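Local coordinates for heat shock protein 16 (Schizosaccharomyces pombe, PDB 3W1Z) that probably acts as a stress-response chaperone that binds unfolded proteins, as small heat shock proteins generally do, and assembles into a 16-subunit oligomer, at residues 71-76 with 122-127. Residues are numbered along the deposited sequence; the frame is centred on the assembly and turned at random.
Sequences LTISGE and GLLTVT
Leu71 and Ile73 face Leu124 and Val126 across the interior of the alpha-crystallin domain, an immunoglobulin-like beta sandwich whose two antiparallel sheets meet here through side chains alone. Strand 70-77 is the middle strand of one sheet and strand 123-129 an inner strand of the other; the nearest CA pairs, Ile73 CA to Leu124 CA at 9.2 Å and Leu71 CA to Val126 CA at 9.3 Å, are too wide for backbone pairing. Branched aliphatic residues suit that gap because they fill it with methyl groups and bring no polar side-chain atom into the buried interior.

Residues that alternate with these four lie on the outer faces of the sheets, where a threonine hydroxyl can find a partner on an adjacent strand. Thr72 OG1 hydrogen-bonds Thr103 OG1, and Thr125 OG1 hydrogen-bonds Asp51 OD1 on strand 47-53.

In the core, Leu71 and Val126 point at each other end on. With chi1 at -175° the leucine extends CG away from its own backbone nitrogen, carrying CD2 to 3.8 Å from CG1 of the shorter, beta-branched Val126. Val64, from the neighbouring strand 62-67, packs against both Leu71 and Leu124. Ile73 and Leu124 instead pass alongside each other, pointing in opposite directions, and one leucine methyl touches both isoleucine branches: Leu124 CD2 lies 3.6 Å from Ile73 CG2 and 4.0 Å from Ile73 CG1.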
ATOM      1  N   LEU B  71      25.549   8.000 -16.528  1.00 36.47           N
ATOM      2  CA  LEU B  71      25.556   8.109 -17.981  1.00 38.17           C
ATOM      3  C   LEU B  71      24.294   8.805 -18.481  1.00 35.63           C
ATOM      4  O   LEU B  71      23.179   8.442 -18.098  1.00 39.12           O
ATOM      5  CB  LEU B  71      25.674   6.724 -18.619  1.00 35.40           C
ATOM      6  CG  LEU B  71      25.803   6.686 -20.143  1.00 38.93           C
ATOM      7  CD1 LEU B  71      27.137   7.271 -20.585  1.00 30.75           C
ATOM      8  CD2 LEU B  71      25.630   5.267 -20.667  1.00 32.15           C
ATOM      9  N   THR B  72      24.478   9.803 -19.339  1.00 35.36           N
ATOM     10  CA  THR B  72      23.362  10.560 -19.890  1.00 33.23           C
ATOM     11  C   THR B  72      23.361  10.549 -21.416  1.00 37.46           C
ATOM     12  O   THR B  72      24.363  10.883 -22.057  1.00 34.63           O
ATOM     13  CB  THR B  72      23.368  12.022 -19.400  1.00 33.47           C
ATOM     14  OG1 THR B  72      23.188  12.054 -17.979  1.00 45.54           O
ATOM     15  CG2 THR B  72      22.250  12.815 -20.063  1.00 39.12           C
ATOM     16  N   ILE B  73      22.228  10.150 -21.985  1.00 42.26           N
ATOM     17  CA  ILE B  73      22.016  10.214 -23.423  1.00 30.62           C
ATOM     18  C   ILE B  73      20.928  11.236 -23.699  1.00 30.74           C
ATOM     19  O   ILE B  73      19.803  11.083 -23.234  1.00 28.69           O
ATOM     20  CB  ILE B  73      21.552   8.861 -23.995  1.00 20.30           C
ATOM     21  CG1 ILE B  73      22.535   7.745 -23.632  1.00 27.52           C
ATOM     22  CG2 ILE B  73      21.365   8.961 -25.500  1.00 21.55           C
ATOM     23  CD1 ILE B  73      22.141   6.958 -22.396  1.00 28.99           C
ATOM     24  N   SER B  74      21.251  12.280 -24.452  1.00 28.90           N
ATOM     25  CA  SER B  74      20.258  13.313 -24.727  1.00 28.65           C
ATOM     26  C   SER B  74      20.248  13.734 -26.188  1.00 34.27           C
ATOM     27  O   SER B  74      21.146  13.386 -26.951  1.00 36.08           O
ATOM     28  CB  SER B  74      20.461  14.526 -23.815  1.00 30.38           C
ATOM     29  OG  SER B  74      21.728  15.118 -24.024  1.00 41.90           O
ATOM     30  N   GLY B  75      19.217  14.472 -26.579  1.00 29.92           N
ATOM     31  CA  GLY B  75      19.081  14.880 -27.962  1.00 33.36           C
ATOM     32  C   GLY B  75      17.685  15.340 -28.322  1.00 34.05           C
ATOM     33  O   GLY B  75      16.920  15.785 -27.467  1.00 33.07           O
ATOM     34  N   GLU B  76      17.357  15.229 -29.604  1.00 33.74           N
ATOM     35  CA  GLU B  76      16.091  15.729 -30.114  1.00 30.76           C
ATOM     36  C   GLU B  76      15.503  14.767 -31.139  1.00 38.39           C
ATOM     37  O   GLU B  76      16.230  14.185 -31.945  1.00 28.05           O
ATOM     38  CB  GLU B  76      16.313  17.098 -30.757  1.00 36.82           C
ATOM     39  CG  GLU B  76      15.051  17.891 -31.035  1.00 41.69           C
ATOM     40  CD  GLU B  76      15.352  19.246 -31.645  1.00 56.90           C
ATOM     41  OE1 GLU B  76      16.218  19.314 -32.543  1.00 58.23           O
ATOM     42  OE2 GLU B  76      14.734  20.244 -31.220  1.00 62.84           O
ATOM     43  N   GLY B 122      19.104   3.349 -35.796  1.00 31.32           N
ATOM     44  CA  GLY B 122      18.258   3.895 -34.751  1.00 31.94           C
ATOM     45  C   GLY B 122      18.565   3.349 -33.371  1.00 32.85           C
ATOM     46  O   GLY B 122      17.891   3.691 -32.401  1.00 30.47           O
ATOM     47  N   LEU B 123      19.579   2.495 -33.275  1.00 34.55           N
ATOM     48  CA  LEU B 123      19.993   1.964 -31.984  1.00 39.17           C
ATOM     49  C   LEU B 123      21.367   2.496 -31.588  1.00 42.22           C
ATOM     50  O   LEU B 123      22.341   2.361 -32.333  1.00 41.59           O
ATOM     51  CB  LEU B 123      19.998   0.433 -31.990  1.00 26.38           C
ATOM     52  CG  LEU B 123      20.267  -0.232 -30.636  1.00 38.68           C
ATOM     53  CD1 LEU B 123      19.116   0.007 -29.668  1.00 31.80           C
ATOM     54  CD2 LEU B 123      20.532  -1.721 -30.799  1.00 35.16           C
ATOM     55  N   LEU B 124      21.428   3.108 -30.412  1.00 37.68           N
ATOM     56  CA  LEU B 124      22.676   3.616 -29.865  1.00 38.01           C
ATOM     57  C   LEU B 124      23.199   2.678 -28.789  1.00 39.31           C
ATOM     58  O   LEU B 124      22.550   2.469 -27.768  1.00 42.69           O
ATOM     59  CB  LEU B 124      22.465   5.003 -29.264  1.00 36.84           C
ATOM     60  CG  LEU B 124      23.642   5.525 -28.440  1.00 37.79           C
ATOM     61  CD1 LEU B 124      24.735   6.078 -29.343  1.00 39.99           C
ATOM     62  CD2 LEU B 124      23.176   6.566 -27.442  1.00 31.56           C
ATOM     63  N   THR B 125      24.379   2.116 -29.017  1.00 41.31           N
ATOM     64  CA  THR B 125      24.993   1.223 -28.045  1.00 47.07           C
ATOM     65  C   THR B 125      26.192   1.879 -27.374  1.00 41.23           C
ATOM     66  O   THR B 125      27.191   2.190 -28.025  1.00 54.11           O
ATOM     67  CB  THR B 125      25.435  -0.102 -28.690  1.00 47.97           C
ATOM     68  OG1 THR B 125      24.288  -0.792 -29.200  1.00 47.07           O
ATOM     69  CG2 THR B 125      26.136  -0.983 -27.666  1.00 42.86           C
ATOM     70  N   VAL B 126      26.081   2.098 -26.068  1.00 47.46           N
ATOM     71  CA  VAL B 126      27.194   2.615 -25.284  1.00 43.88           C
ATOM     72  C   VAL B 126      27.886   1.454 -24.582  1.00 50.31           C
ATOM     73  O   VAL B 126      27.227   0.549 -24.070  1.00 48.06           O
ATOM     74  CB  VAL B 126      26.723   3.647 -24.241  1.00 40.35           C
ATOM     75  CG1 VAL B 126      27.914   4.252 -23.509  1.00 44.37           C
ATOM     76  CG2 VAL B 126      25.900   4.737 -24.908  1.00 36.08           C
ATOM     77  N   THR B 127      29.213   1.476 -24.573  1.00 58.40           N
ATOM     78  CA  THR B 127      29.987   0.414 -23.943  1.00 58.35           C
ATOM     79  C   THR B 127      30.931   0.962 -22.880  1.00 55.53           C
ATOM     80  O   THR B 127      31.855   1.718 -23.185  1.00 56.44           O
ATOM     81  CB  THR B 127      30.797  -0.384 -24.982  1.00 59.90           C
ATOM     82  OG1 THR B 127      31.181   0.486 -26.055  1.00 66.29           O
ATOM     83  CG2 THR B 127      29.961  -1.522 -25.544  1.00 47.00           C
TER